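Local coordinates for hypothetical UPF0204 protein AF0625 (Archaeoglobus fulgidus, PDB 1YQE) that probably hydrolyses D-aminoacyl-tRNA to a free D-amino acid and tRNA as a zinc-dependent deacylase, at residues 18-23 and 155-160; 132-137 and 164-169; 233-238 and 263-268. One frame throughout, in Å; residues are numbered along the deposited sequence.

Interaction 1. Residues 18-23 and 155-160; sequences QNIKDN and YEIGST
Ile-20 and Ile-157 meet where helix 15-24 packs on a face of the large mixed sheet, the helix-on-sheet layering of an alpha/beta fold. From CB of Ile-20 the chain divides. CG2 leads off from Ile-157 and makes no contact with 155-160, while CG1, set beside the backbone N and opposite the carbonyl carbon (chi1 -69°), comes 4.4 Å from CD1 of Ile-157. The extended second torsion carries CD1 on alongside the strand, and the last two carbons both lie against the Ile-157 methyl, CD1 at 4.3 Å from CD1 of Ile-157. CD1 of Ile-20 also comes within 4.4 Å of Tyr-155 O, a loose approach to the strand backbone. Isoleucine suits both places: its branched, apolar chain fills space in this buried layer, and Ile-20 also rests on Ala-77 of the adjacent strand 73-81, whose small side chain probably lets it settle close to the sheet. Between the two strand residues that face the helix, Glu-156 points its CB away and touches the bound pyrophosphate, so this stretch of strand offers one face to packing and the other to the ligand pocket. Tyr-155 starts toward the helix, but its ring leads off to stack edge-to-face with Tyr-120. On the side of the helix away from the strand, Lys-21 NZ forms a salt bridge with Glu-50 and a hydrogen bond to Gln-18 OE1 at 2.8 Å.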
ATOM      1  N   GLN A  18      10.895   0.426  13.139  1.00 23.02           N
ATOM      2  CA  GLN A  18      11.862   1.234  13.872  1.00 23.30           C
ATOM      3  C   GLN A  18      13.119   1.533  13.062  1.00 23.71           C
ATOM      4  O   GLN A  18      13.616   2.655  13.089  1.00 22.58           O
ATOM      5  CB  GLN A  18      12.249   0.542  15.186  1.00 24.48           C
ATOM      6  CG  GLN A  18      11.146   0.549  16.228  1.00 25.69           C
ATOM      7  CD  GLN A  18      10.707   1.954  16.573  1.00 25.92           C
ATOM      8  OE1 GLN A  18      11.513   2.773  17.008  1.00 29.96           O
ATOM      9  NE2 GLN A  18       9.427   2.248  16.375  1.00 27.65           N
ATOM     10  N   ASN A  19      13.643   0.535  12.353  1.00 24.77           N
ATOM     11  CA  ASN A  19      14.842   0.759  11.554  1.00 24.92           C
ATOM     12  C   ASN A  19      14.545   1.711  10.403  1.00 25.34           C
ATOM     13  O   ASN A  19      15.392   2.527  10.030  1.00 24.95           O
ATOM     14  CB  ASN A  19      15.403  -0.558  11.016  1.00 27.02           C
ATOM     15  CG  ASN A  19      16.064  -1.393  12.097  1.00 30.04           C
ATOM     16  OD1 ASN A  19      16.723  -0.859  12.991  1.00 31.30           O
ATOM     17  ND2 ASN A  19      15.902  -2.706  12.016  1.00 31.28           N
ATOM     18  N   ILE A  20      13.344   1.607   9.841  1.00 23.67           N
ATOM     19  CA  ILE A  20      12.950   2.488   8.751  1.00 24.42           C
ATOM     20  C   ILE A  20      12.892   3.892   9.333  1.00 24.82           C
ATOM     21  O   ILE A  20      13.390   4.848   8.735  1.00 24.79           O
ATOM     22  CB  ILE A  20      11.553   2.103   8.173  1.00 22.84           C
ATOM     23  CG1 ILE A  20      11.650   0.754   7.447  1.00 21.91           C
ATOM     24  CG2 ILE A  20      11.051   3.203   7.225  1.00 20.89           C
ATOM     25  CD1 ILE A  20      10.318   0.175   7.010  1.00 16.90           C
ATOM     26  N   LYS A  21      12.304   3.999  10.520  1.00 26.04           N
ATOM     27  CA  LYS A  21      12.183   5.282  11.202  1.00 28.01           C
ATOM     28  C   LYS A  21      13.547   5.925  11.428  1.00 28.35           C
ATOM     29  O   LYS A  21      13.742   7.100  11.116  1.00 28.67           O
ATOM     30  CB  LYS A  21      11.492   5.113  12.555  1.00 28.14           C
ATOM     31  CG  LYS A  21      11.288   6.433  13.278  1.00 28.72           C
ATOM     32  CD  LYS A  21      10.934   6.238  14.742  1.00 32.25           C
ATOM     33  CE  LYS A  21      12.114   5.691  15.531  1.00 33.81           C
ATOM     34  NZ  LYS A  21      11.778   5.527  16.970  1.00 33.62           N
ATOM     35  N   ASP A  22      14.487   5.158  11.979  1.00 29.15           N
ATOM     36  CA  ASP A  22      15.825   5.685  12.238  1.00 29.80           C
ATOM     37  C   ASP A  22      16.472   6.267  10.985  1.00 29.85           C
ATOM     38  O   ASP A  22      17.157   7.287  11.051  1.00 30.01           O
ATOM     39  CB  ASP A  22      16.736   4.602  12.825  1.00 30.89           C
ATOM     40  CG  ASP A  22      16.327   4.192  14.228  1.00 33.23           C
ATOM     41  OD1 ASP A  22      15.972   5.081  15.030  1.00 33.11           O
ATOM     42  OD2 ASP A  22      16.377   2.983  14.534  1.00 35.45           O
ATOM     43  N   ASN A  23      16.261   5.622   9.842  1.00 29.86           N
ATOM     44  CA  ASN A  23      16.839   6.105   8.592  1.00 28.67           C
ATOM     45  C   ASN A  23      16.141   7.372   8.105  1.00 28.18           C
ATOM     46  O   ASN A  23      16.788   8.302   7.623  1.00 26.74           O
ATOM     47  CB  ASN A  23      16.774   5.009   7.527  1.00 30.14           C
ATOM     48  CG  ASN A  23      17.786   3.902   7.771  1.00 31.67           C
ATOM     49  OD1 ASN A  23      18.996   4.118   7.658  1.00 32.62           O
ATOM     50  ND2 ASN A  23      17.300   2.718   8.119  1.00 30.95           N
ATOM     51  N   TYR A 155       4.176  -0.131   3.531  1.00 12.34           N
ATOM     52  CA  TYR A 155       5.471  -0.336   2.889  1.00 13.39           C
ATOM     53  C   TYR A 155       6.227  -1.220   3.864  1.00 13.36           C
ATOM     54  O   TYR A 155       6.566  -0.784   4.962  1.00 14.46           O
ATOM     55  CB  TYR A 155       6.155   1.017   2.696  1.00 10.74           C
ATOM     56  CG  TYR A 155       5.282   1.989   1.931  1.00 12.12           C
ATOM     57  CD1 TYR A 155       4.218   2.651   2.554  1.00 13.03           C
ATOM     58  CD2 TYR A 155       5.469   2.188   0.568  1.00 12.56           C
ATOM     59  CE1 TYR A 155       3.358   3.485   1.822  1.00 13.91           C
ATOM     60  CE2 TYR A 155       4.630   3.008  -0.164  1.00 15.01           C
ATOM     61  CZ  TYR A 155       3.575   3.655   0.462  1.00 15.45           C
ATOM     62  OH  TYR A 155       2.751   4.456  -0.292  1.00 11.41           O
ATOM     63  N   GLU A 156       6.490  -2.462   3.466  1.00 13.20           N
ATOM     64  CA  GLU A 156       7.119  -3.405   4.375  1.00 14.70           C
ATOM     65  C   GLU A 156       8.368  -4.130   3.892  1.00 14.09           C
ATOM     66  O   GLU A 156       8.754  -4.051   2.725  1.00 13.31           O
ATOM     67  CB  GLU A 156       6.074  -4.449   4.784  1.00 14.29           C
ATOM     68  CG  GLU A 156       4.693  -3.854   5.035  1.00 16.53           C
ATOM     69  CD  GLU A 156       3.630  -4.897   5.337  1.00 18.14           C
ATOM     70  OE1 GLU A 156       3.738  -6.040   4.837  1.00 15.79           O
ATOM     71  OE2 GLU A 156       2.677  -4.566   6.067  1.00 15.81           O
ATOM     72  N   ILE A 157       8.973  -4.850   4.833  1.00 15.33           N
ATOM     73  CA  ILE A 157      10.163  -5.657   4.605  1.00 14.75           C
ATOM     74  C   ILE A 157       9.824  -7.049   5.126  1.00 14.57           C
ATOM     75  O   ILE A 157       9.451  -7.192   6.295  1.00 16.33           O
ATOM     76  CB  ILE A 157      11.363  -5.137   5.414  1.00 15.49           C
ATOM     77  CG1 ILE A 157      11.698  -3.709   4.992  1.00 15.71           C
ATOM     78  CG2 ILE A 157      12.564  -6.049   5.212  1.00 16.36           C
ATOM     79  CD1 ILE A 157      12.830  -3.095   5.795  1.00 19.30           C
ATOM     80  N   GLY A 158       9.893  -8.054   4.286  1.00 16.58           N
ATOM     81  CA  GLY A 158      10.013  -9.337   4.960  1.00 16.20           C
ATOM     82  C   GLY A 158      10.969 -10.372   4.391  1.00 17.10           C
ATOM     83  O   GLY A 158      11.861 -10.069   3.598  1.00 17.28           O
ATOM     84  N   SER A 159      10.586 -11.518   5.250  1.00 26.12           N
ATOM     85  CA  SER A 159       9.385 -12.147   5.796  1.00 25.46           C
ATOM     86  C   SER A 159       9.593 -12.637   7.224  1.00 26.60           C
ATOM     87  O   SER A 159       8.641 -13.057   7.886  1.00 26.03           O
ATOM     88  CB  SER A 159       8.948 -13.325   4.919  1.00 23.54           C
ATOM     89  OG  SER A 159       8.467 -12.878   3.663  1.00 23.03           O
ATOM     90  N   THR A 160      10.834 -12.585   7.696  1.00 26.39           N
ATOM     91  CA  THR A 160      11.150 -13.028   9.048  1.00 28.10           C
ATOM     92  C   THR A 160      12.005 -12.003   9.780  1.00 31.16           C
ATOM     93  O   THR A 160      12.366 -10.962   9.225  1.00 30.20           O
ATOM     94  CB  THR A 160      11.922 -14.367   9.044  1.00 27.98           C
ATOM     95  OG1 THR A 160      13.306 -14.126   8.745  1.00 25.87           O
ATOM     96  CG2 THR A 160      11.338 -15.311   8.003  1.00 26.52           C
TER

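Interaction 2. Residues 132-137 and 164-169; sequences PEFEFT and WKDREA
The carboxylate of Asp-166 is gripped on both oxygens while one of them lies close to the ring of Phe-134. OD1 accepts from Ala-169 N at 2.9 Å with an N-H...O angle of 158°, the capping bond of an N-cap residue at the start of helix 167-182; the donor arrives from above the carboxylate plane. A chi1 of -166° places CG across from the residue's own N and beside its carbonyl carbon, which lets the short aspartate chain fold back over the first turn. The second oxygen, OD2, forms a salt bridge with Lys-131 and lies 3.8 Å from CE1 of Phe-134. The ring and the carboxylate approach head on, their planes 84° apart. Past the carboxylate the phenyl ring meets something apolar: its CZ is 4.1 Å from CB of Ala-169, a residue small enough to let the ring close to the helix. Phe-134 also meets Phe-89 and Ile-157, so the loop leading into strand 135-138 is fastened to the sheet and the helix start together. Glu-133 brings its CD to the ring's edge, in plane, and its OE2 stands 4.4 Å from OD2 of Asp-166. Two like charges so close would be costly alone, but Lys-131 makes salt bridges to both carboxylates. The result is two acids sharing one lysine beside an aromatic ring: the lysine probably offsets the acidic pair, and the capped helix start should also help stabilise the negative charge of Asp-166.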
ATOM      1  N   PRO A 132      20.577  -7.559  -3.829  1.00 25.69           N
ATOM      2  CA  PRO A 132      20.324  -8.634  -4.794  1.00 26.72           C
ATOM      3  C   PRO A 132      19.524  -9.826  -4.275  1.00 26.34           C
ATOM      4  O   PRO A 132      18.787 -10.452  -5.039  1.00 27.19           O
ATOM      5  CB  PRO A 132      21.732  -9.037  -5.234  1.00 26.59           C
ATOM      6  CG  PRO A 132      22.505  -7.775  -5.092  1.00 26.92           C
ATOM      7  CD  PRO A 132      22.020  -7.263  -3.761  1.00 24.67           C
ATOM      8  N   GLU A 133      19.667 -10.142  -2.991  1.00 26.15           N
ATOM      9  CA  GLU A 133      18.958 -11.283  -2.417  1.00 26.57           C
ATOM     10  C   GLU A 133      17.483 -10.975  -2.166  1.00 26.52           C
ATOM     11  O   GLU A 133      16.705 -11.870  -1.827  1.00 25.98           O
ATOM     12  CB  GLU A 133      19.618 -11.732  -1.104  1.00 26.60           C
ATOM     13  CG  GLU A 133      19.316 -10.837   0.097  1.00 28.03           C
ATOM     14  CD  GLU A 133      20.196  -9.597   0.173  1.00 28.57           C
ATOM     15  OE1 GLU A 133      20.571  -9.049  -0.888  1.00 27.21           O
ATOM     16  OE2 GLU A 133      20.498  -9.164   1.306  1.00 26.70           O
ATOM     17  N   PHE A 134      17.104  -9.711  -2.331  1.00 24.88           N
ATOM     18  CA  PHE A 134      15.720  -9.294  -2.122  1.00 23.78           C
ATOM     19  C   PHE A 134      14.948  -9.153  -3.421  1.00 23.40           C
ATOM     20  O   PHE A 134      15.512  -8.871  -4.477  1.00 22.49           O
ATOM     21  CB  PHE A 134      15.655  -7.959  -1.374  1.00 22.84           C
ATOM     22  CG  PHE A 134      15.709  -8.092   0.116  1.00 22.28           C
ATOM     23  CD1 PHE A 134      16.889  -8.455   0.757  1.00 22.78           C
ATOM     24  CD2 PHE A 134      14.571  -7.857   0.886  1.00 21.77           C
ATOM     25  CE1 PHE A 134      16.935  -8.583   2.143  1.00 21.05           C
ATOM     26  CE2 PHE A 134      14.609  -7.984   2.272  1.00 18.82           C
ATOM     27  CZ  PHE A 134      15.794  -8.347   2.901  1.00 21.80           C
ATOM     28  N   GLU A 135      13.640  -9.338  -3.330  1.00 23.47           N
ATOM     29  CA  GLU A 135      12.776  -9.220  -4.489  1.00 24.71           C
ATOM     30  C   GLU A 135      11.596  -8.338  -4.112  1.00 21.65           C
ATOM     31  O   GLU A 135      11.191  -8.307  -2.954  1.00 20.57           O
ATOM     32  CB  GLU A 135      12.283 -10.608  -4.905  1.00 28.18           C
ATOM     33  CG  GLU A 135      11.446 -10.627  -6.164  1.00 36.37           C
ATOM     34  CD  GLU A 135      11.039 -12.034  -6.564  1.00 40.07           C
ATOM     35  OE1 GLU A 135      11.939 -12.871  -6.798  1.00 42.52           O
ATOM     36  OE2 GLU A 135       9.820 -12.302  -6.641  1.00 43.74           O
ATOM     37  N   PHE A 136      11.064  -7.599  -5.076  1.00 21.73           N
ATOM     38  CA  PHE A 136       9.909  -6.757  -4.797  1.00 18.97           C
ATOM     39  C   PHE A 136       8.635  -7.445  -5.257  1.00 17.57           C
ATOM     40  O   PHE A 136       8.624  -8.150  -6.262  1.00 16.49           O
ATOM     41  CB  PHE A 136       9.979  -5.415  -5.522  1.00 18.94           C
ATOM     42  CG  PHE A 136       8.658  -4.699  -5.542  1.00 16.40           C
ATOM     43  CD1 PHE A 136       8.146  -4.130  -4.378  1.00 17.48           C
ATOM     44  CD2 PHE A 136       7.876  -4.688  -6.689  1.00 16.86           C
ATOM     45  CE1 PHE A 136       6.873  -3.569  -4.356  1.00 16.01           C
ATOM     46  CE2 PHE A 136       6.598  -4.130  -6.677  1.00 17.10           C
ATOM     47  CZ  PHE A 136       6.098  -3.569  -5.502  1.00 16.17           C
ATOM     48  N   THR A 137       7.554  -7.217  -4.524  1.00 17.93           N
ATOM     49  CA  THR A 137       6.278  -7.787  -4.893  1.00 14.97           C
ATOM     50  C   THR A 137       5.138  -7.024  -4.239  1.00 16.78           C
ATOM     51  O   THR A 137       5.269  -6.489  -3.134  1.00 16.23           O
ATOM     52  CB  THR A 137       6.171  -9.275  -4.484  1.00 19.81           C
ATOM     53  OG1 THR A 137       4.992  -9.844  -5.070  1.00 18.53           O
ATOM     54  CG2 THR A 137       6.090  -9.416  -2.969  1.00 18.34           C
ATOM     55  N   TRP A 164      13.669  -8.264   9.115  1.00 26.67           N
ATOM     56  CA  TRP A 164      13.191  -7.120   9.885  1.00 27.99           C
ATOM     57  C   TRP A 164      14.341  -6.360  10.545  1.00 28.53           C
ATOM     58  O   TRP A 164      14.278  -5.143  10.714  1.00 27.57           O
ATOM     59  CB  TRP A 164      12.198  -7.563  10.963  1.00 27.63           C
ATOM     60  CG  TRP A 164      11.089  -8.454  10.474  1.00 27.02           C
ATOM     61  CD1 TRP A 164      10.587  -8.532   9.205  1.00 27.36           C
ATOM     62  CD2 TRP A 164      10.341  -9.388  11.259  1.00 27.85           C
ATOM     63  NE1 TRP A 164       9.573  -9.463   9.150  1.00 27.11           N
ATOM     64  CE2 TRP A 164       9.403 -10.003  10.398  1.00 26.95           C
ATOM     65  CE3 TRP A 164      10.373  -9.768  12.609  1.00 26.90           C
ATOM     66  CZ2 TRP A 164       8.504 -10.977  10.843  1.00 28.62           C
ATOM     67  CZ3 TRP A 164       9.477 -10.737  13.053  1.00 28.59           C
ATOM     68  CH2 TRP A 164       8.556 -11.330  12.170  1.00 28.09           C
ATOM     69  N   LYS A 165      15.394  -7.080  10.911  1.00 29.54           N
ATOM     70  CA  LYS A 165      16.543  -6.462  11.559  1.00 31.59           C
ATOM     71  C   LYS A 165      17.582  -5.976  10.551  1.00 31.75           C
ATOM     72  O   LYS A 165      18.587  -5.372  10.932  1.00 32.83           O
ATOM     73  CB  LYS A 165      17.195  -7.454  12.525  1.00 34.32           C
ATOM     74  CG  LYS A 165      16.288  -7.914  13.656  1.00 36.41           C
ATOM     75  CD  LYS A 165      17.035  -8.832  14.611  1.00 40.06           C
ATOM     76  CE  LYS A 165      16.166  -9.231  15.793  1.00 42.88           C
ATOM     77  NZ  LYS A 165      15.653  -8.040  16.533  1.00 44.51           N
ATOM     78  N   ASP A 166      17.334  -6.236   9.270  1.00 30.87           N
ATOM     79  CA  ASP A 166      18.254  -5.840   8.208  1.00 29.53           C
ATOM     80  C   ASP A 166      18.321  -4.317   8.114  1.00 29.90           C
ATOM     81  O   ASP A 166      17.385  -3.674   7.638  1.00 29.09           O
ATOM     82  CB  ASP A 166      17.791  -6.432   6.873  1.00 29.51           C
ATOM     83  CG  ASP A 166      18.860  -6.364   5.797  1.00 25.49           C
ATOM     84  OD1 ASP A 166      19.502  -5.306   5.660  1.00 24.51           O
ATOM     85  OD2 ASP A 166      19.049  -7.367   5.076  1.00 26.57           O
ATOM     86  N   ARG A 167      19.436  -3.750   8.565  1.00 29.48           N
ATOM     87  CA  ARG A 167      19.635  -2.303   8.551  1.00 30.70           C
ATOM     88  C   ARG A 167      19.597  -1.686   7.158  1.00 28.87           C
ATOM     89  O   ARG A 167      18.944  -0.667   6.944  1.00 27.90           O
ATOM     90  CB  ARG A 167      20.971  -1.949   9.208  1.00 33.13           C
ATOM     91  CG  ARG A 167      20.857  -1.136  10.490  1.00 38.49           C
ATOM     92  CD  ARG A 167      20.179  -1.925  11.601  1.00 41.25           C
ATOM     93  NE  ARG A 167      20.326  -1.265  12.898  1.00 45.74           N
ATOM     94  CZ  ARG A 167      19.808  -1.719  14.033  1.00 46.79           C
ATOM     95  NH1 ARG A 167      19.097  -2.841  14.042  1.00 49.12           N
ATOM     96  NH2 ARG A 167      20.004  -1.056  15.164  1.00 49.30           N
ATOM     97  N   GLU A 168      20.306  -2.293   6.212  1.00 28.37           N
ATOM     98  CA  GLU A 168      20.339  -1.761   4.860  1.00 26.80           C
ATOM     99  C   GLU A 168      19.011  -1.887   4.131  1.00 25.61           C
ATOM    100  O   GLU A 168      18.660  -1.026   3.325  1.00 25.03           O
ATOM    101  CB  GLU A 168      21.437  -2.430   4.040  1.00 27.46           C
ATOM    102  CG  GLU A 168      21.465  -1.947   2.607  1.00 28.88           C
ATOM    103  CD  GLU A 168      22.756  -2.278   1.905  1.00 30.42           C
ATOM    104  OE1 GLU A 168      23.325  -3.360   2.170  1.00 31.57           O
ATOM    105  OE2 GLU A 168      23.194  -1.459   1.076  1.00 31.35           O
ATOM    106  N   ALA A 169      18.276  -2.963   4.397  1.00 23.47           N
ATOM    107  CA  ALA A 169      16.980  -3.147   3.760  1.00 23.69           C
ATOM    108  C   ALA A 169      16.087  -1.976   4.172  1.00 21.93           C
ATOM    109  O   ALA A 169      15.376  -1.403   3.345  1.00 20.43           O
ATOM    110  CB  ALA A 169      16.346  -4.477   4.195  1.00 21.67           C
TER

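Interaction 3. Residues 233-238 and 263-268; sequences KAVKLS and EVAGVE
The methyl ends of Val-235 and Val-267 meet head on, CG1 against CG1 at 3.9 Å. In Val-235 this methyl stands opposite the backbone N (chi1 161°) and projects away from helix 228-238. In Val-267 it lies beside the backbone N instead, on a residue already in extended conformation. The same CG1 of Val-235 also touches CB of Ala-265 at 4.1 Å, so one methyl bears on two residues of 263-268. Between those two the chain turns out of the helix at Gly-266, whose phi of 72° marks the C-prime residue of a Schellman motif ending helix 252-265, and both side chains still point toward Val-235. Glycine takes such a positive phi easily, alanine lets the helix end come close, and the beta-branched valine suits the extended backbone that follows. The partner helix finishes nearby, where Ser-238 OG donates to Ala-234 O at 2.8 Å, on the opposite face of the Ala-234 carbonyl plane from Ser-238 N. Beneath the contact runs the four-stranded parallel sheet: Val-235 rests on Val-192 of strand 189-194 and on Ile-243 of strand 242-245, and Val-267 also packs on Ile-243, just before the chain enters edge strand 268-271.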
ATOM      1  N   LYS A 233     -17.386   0.149  -4.660  1.00 16.78           N
ATOM      2  CA  LYS A 233     -16.859   0.879  -3.513  1.00 18.24           C
ATOM      3  C   LYS A 233     -15.335   0.967  -3.595  1.00 17.35           C
ATOM      4  O   LYS A 233     -14.745   2.000  -3.284  1.00 15.66           O
ATOM      5  CB  LYS A 233     -17.235   0.183  -2.199  1.00 20.39           C
ATOM      6  CG  LYS A 233     -16.483   0.757  -0.999  1.00 22.28           C
ATOM      7  CD  LYS A 233     -16.409  -0.213   0.185  1.00 27.16           C
ATOM      8  CE  LYS A 233     -17.745  -0.379   0.883  1.00 30.05           C
ATOM      9  NZ  LYS A 233     -17.603  -1.148   2.155  1.00 30.97           N
ATOM     10  N   ALA A 234     -14.702  -0.131  -3.998  1.00 15.17           N
ATOM     11  CA  ALA A 234     -13.249  -0.170  -4.121  1.00 16.27           C
ATOM     12  C   ALA A 234     -12.772   0.796  -5.209  1.00 15.56           C
ATOM     13  O   ALA A 234     -11.817   1.548  -5.012  1.00 13.90           O
ATOM     14  CB  ALA A 234     -12.792  -1.589  -4.449  1.00 12.97           C
ATOM     15  N   VAL A 235     -13.437   0.759  -6.355  1.00 16.01           N
ATOM     16  CA  VAL A 235     -13.083   1.629  -7.473  1.00 18.23           C
ATOM     17  C   VAL A 235     -13.209   3.106  -7.099  1.00 18.11           C
ATOM     18  O   VAL A 235     -12.284   3.887  -7.320  1.00 18.31           O
ATOM     19  CB  VAL A 235     -13.967   1.319  -8.707  1.00 17.01           C
ATOM     20  CG1 VAL A 235     -13.959   2.484  -9.691  1.00 16.02           C
ATOM     21  CG2 VAL A 235     -13.458   0.062  -9.393  1.00 16.18           C
ATOM     22  N   LYS A 236     -14.347   3.484  -6.526  1.00 18.23           N
ATOM     23  CA  LYS A 236     -14.559   4.876  -6.145  1.00 19.65           C
ATOM     24  C   LYS A 236     -13.583   5.314  -5.065  1.00 19.01           C
ATOM     25  O   LYS A 236     -13.074   6.436  -5.090  1.00 21.53           O
ATOM     26  CB  LYS A 236     -16.002   5.084  -5.672  1.00 19.66           C
ATOM     27  CG  LYS A 236     -17.032   4.883  -6.762  1.00 21.10           C
ATOM     28  CD  LYS A 236     -18.456   5.020  -6.230  1.00 25.15           C
ATOM     29  CE  LYS A 236     -18.764   6.440  -5.781  1.00 23.39           C
ATOM     30  NZ  LYS A 236     -20.174   6.571  -5.321  1.00 23.01           N
ATOM     31  N   LEU A 237     -13.311   4.423  -4.118  1.00 19.18           N
ATOM     32  CA  LEU A 237     -12.384   4.717  -3.032  1.00 19.35           C
ATOM     33  C   LEU A 237     -10.968   4.905  -3.585  1.00 18.20           C
ATOM     34  O   LEU A 237     -10.226   5.784  -3.148  1.00 18.08           O
ATOM     35  CB  LEU A 237     -12.403   3.569  -2.015  1.00 19.42           C
ATOM     36  CG  LEU A 237     -11.796   3.828  -0.637  1.00 20.68           C
ATOM     37  CD1 LEU A 237     -12.553   4.959   0.046  1.00 19.19           C
ATOM     38  CD2 LEU A 237     -11.870   2.555   0.201  1.00 18.15           C
ATOM     39  N   SER A 238     -10.604   4.073  -4.553  1.00 18.30           N
ATOM     40  CA  SER A 238      -9.284   4.131  -5.172  1.00 17.11           C
ATOM     41  C   SER A 238      -9.162   5.262  -6.188  1.00 16.77           C
ATOM     42  O   SER A 238      -8.059   5.600  -6.606  1.00 18.43           O
ATOM     43  CB  SER A 238      -8.976   2.807  -5.879  1.00 18.65           C
ATOM     44  OG  SER A 238      -9.021   1.712  -4.978  1.00 17.30           O
ATOM     45  N   GLU A 263     -19.635  -1.194 -15.267  1.00 23.11           N
ATOM     46  CA  GLU A 263     -20.759  -0.450 -15.829  1.00 25.00           C
ATOM     47  C   GLU A 263     -21.326   0.568 -14.843  1.00 24.76           C
ATOM     48  O   GLU A 263     -21.532   1.731 -15.193  1.00 23.78           O
ATOM     49  CB  GLU A 263     -21.878  -1.408 -16.265  1.00 28.20           C
ATOM     50  CG  GLU A 263     -21.463  -2.440 -17.311  1.00 33.78           C
ATOM     51  CD  GLU A 263     -22.635  -3.281 -17.817  1.00 39.09           C
ATOM     52  OE1 GLU A 263     -23.343  -3.898 -16.986  1.00 39.19           O
ATOM     53  OE2 GLU A 263     -22.844  -3.330 -19.050  1.00 41.03           O
ATOM     54  N   VAL A 264     -21.572   0.130 -13.611  1.00 21.09           N
ATOM     55  CA  VAL A 264     -22.135   1.010 -12.595  1.00 22.29           C
ATOM     56  C   VAL A 264     -21.226   2.177 -12.230  1.00 21.14           C
ATOM     57  O   VAL A 264     -21.703   3.288 -11.997  1.00 22.61           O
ATOM     58  CB  VAL A 264     -22.480   0.225 -11.312  1.00 20.77           C
ATOM     59  CG1 VAL A 264     -22.979   1.176 -10.233  1.00 21.02           C
ATOM     60  CG2 VAL A 264     -23.540  -0.829 -11.624  1.00 21.69           C
ATOM     61  N   ALA A 265     -19.922   1.929 -12.182  1.00 19.92           N
ATOM     62  CA  ALA A 265     -18.957   2.967 -11.837  1.00 19.76           C
ATOM     63  C   ALA A 265     -18.478   3.746 -13.059  1.00 20.19           C
ATOM     64  O   ALA A 265     -17.818   4.775 -12.926  1.00 21.97           O
ATOM     65  CB  ALA A 265     -17.766   2.347 -11.120  1.00 19.21           C
ATOM     66  N   GLY A 266     -18.796   3.251 -14.248  1.00 21.24           N
ATOM     67  CA  GLY A 266     -18.382   3.936 -15.463  1.00 21.08           C
ATOM     68  C   GLY A 266     -16.895   3.843 -15.744  1.00 21.55           C
ATOM     69  O   GLY A 266     -16.275   4.805 -16.205  1.00 19.69           O
ATOM     70  N   VAL A 267     -16.304   2.686 -15.466  1.00 21.35           N
ATOM     71  CA  VAL A 267     -14.882   2.508 -15.715  1.00 19.77           C
ATOM     72  C   VAL A 267     -14.660   1.396 -16.734  1.00 20.30           C
ATOM     73  O   VAL A 267     -15.568   0.611 -17.010  1.00 20.24           O
ATOM     74  CB  VAL A 267     -14.124   2.209 -14.397  1.00 20.74           C
ATOM     75  CG1 VAL A 267     -14.295   3.388 -13.433  1.00 18.90           C
ATOM     76  CG2 VAL A 267     -14.644   0.920 -13.758  1.00 17.73           C
ATOM     77  N   GLU A 268     -13.456   1.339 -17.299  1.00 19.32           N
ATOM     78  CA  GLU A 268     -13.135   0.333 -18.304  1.00 19.46           C
ATOM     79  C   GLU A 268     -12.395  -0.890 -17.761  1.00 19.58           C
ATOM     80  O   GLU A 268     -11.508  -0.771 -16.918  1.00 20.24           O
ATOM     81  CB  GLU A 268     -12.310   0.973 -19.428  1.00 21.03           C
ATOM     82  CG  GLU A 268     -11.733  -0.027 -20.424  1.00 26.65           C
ATOM     83  CD  GLU A 268     -11.009   0.649 -21.576  1.00 31.09           C
ATOM     84  OE1 GLU A 268     -10.172   1.541 -21.319  1.00 34.10           O
ATOM     85  OE2 GLU A 268     -11.275   0.280 -22.740  1.00 34.30           O
TER

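How the interactions relate
Interactions 1 and 2 are neighbours, with centres 9 Å apart, and their segments alternate along the chain. Both reach the eight-stranded mixed sheet, through strands 152-159 and 135-138, and they touch directly: Asn-19 ND2 probably hydrogen-bonds to Trp-164 O. Together they tie helices 15-24 and 167-182 to the sheet region that carries the pyrophosphate pocket, to which Glu-156 belongs. Interaction 3 comes later in sequence and lies across the chain's centre, its own centre 33 Å from that of interaction 1 and 35 Å from that of interaction 2. It joins helices 228-238 and 252-265 beside the four-stranded parallel sheet, so the contacts sample two separate sheets of the one chain, the pyrophosphate pocket lying near interactions 1 and 2.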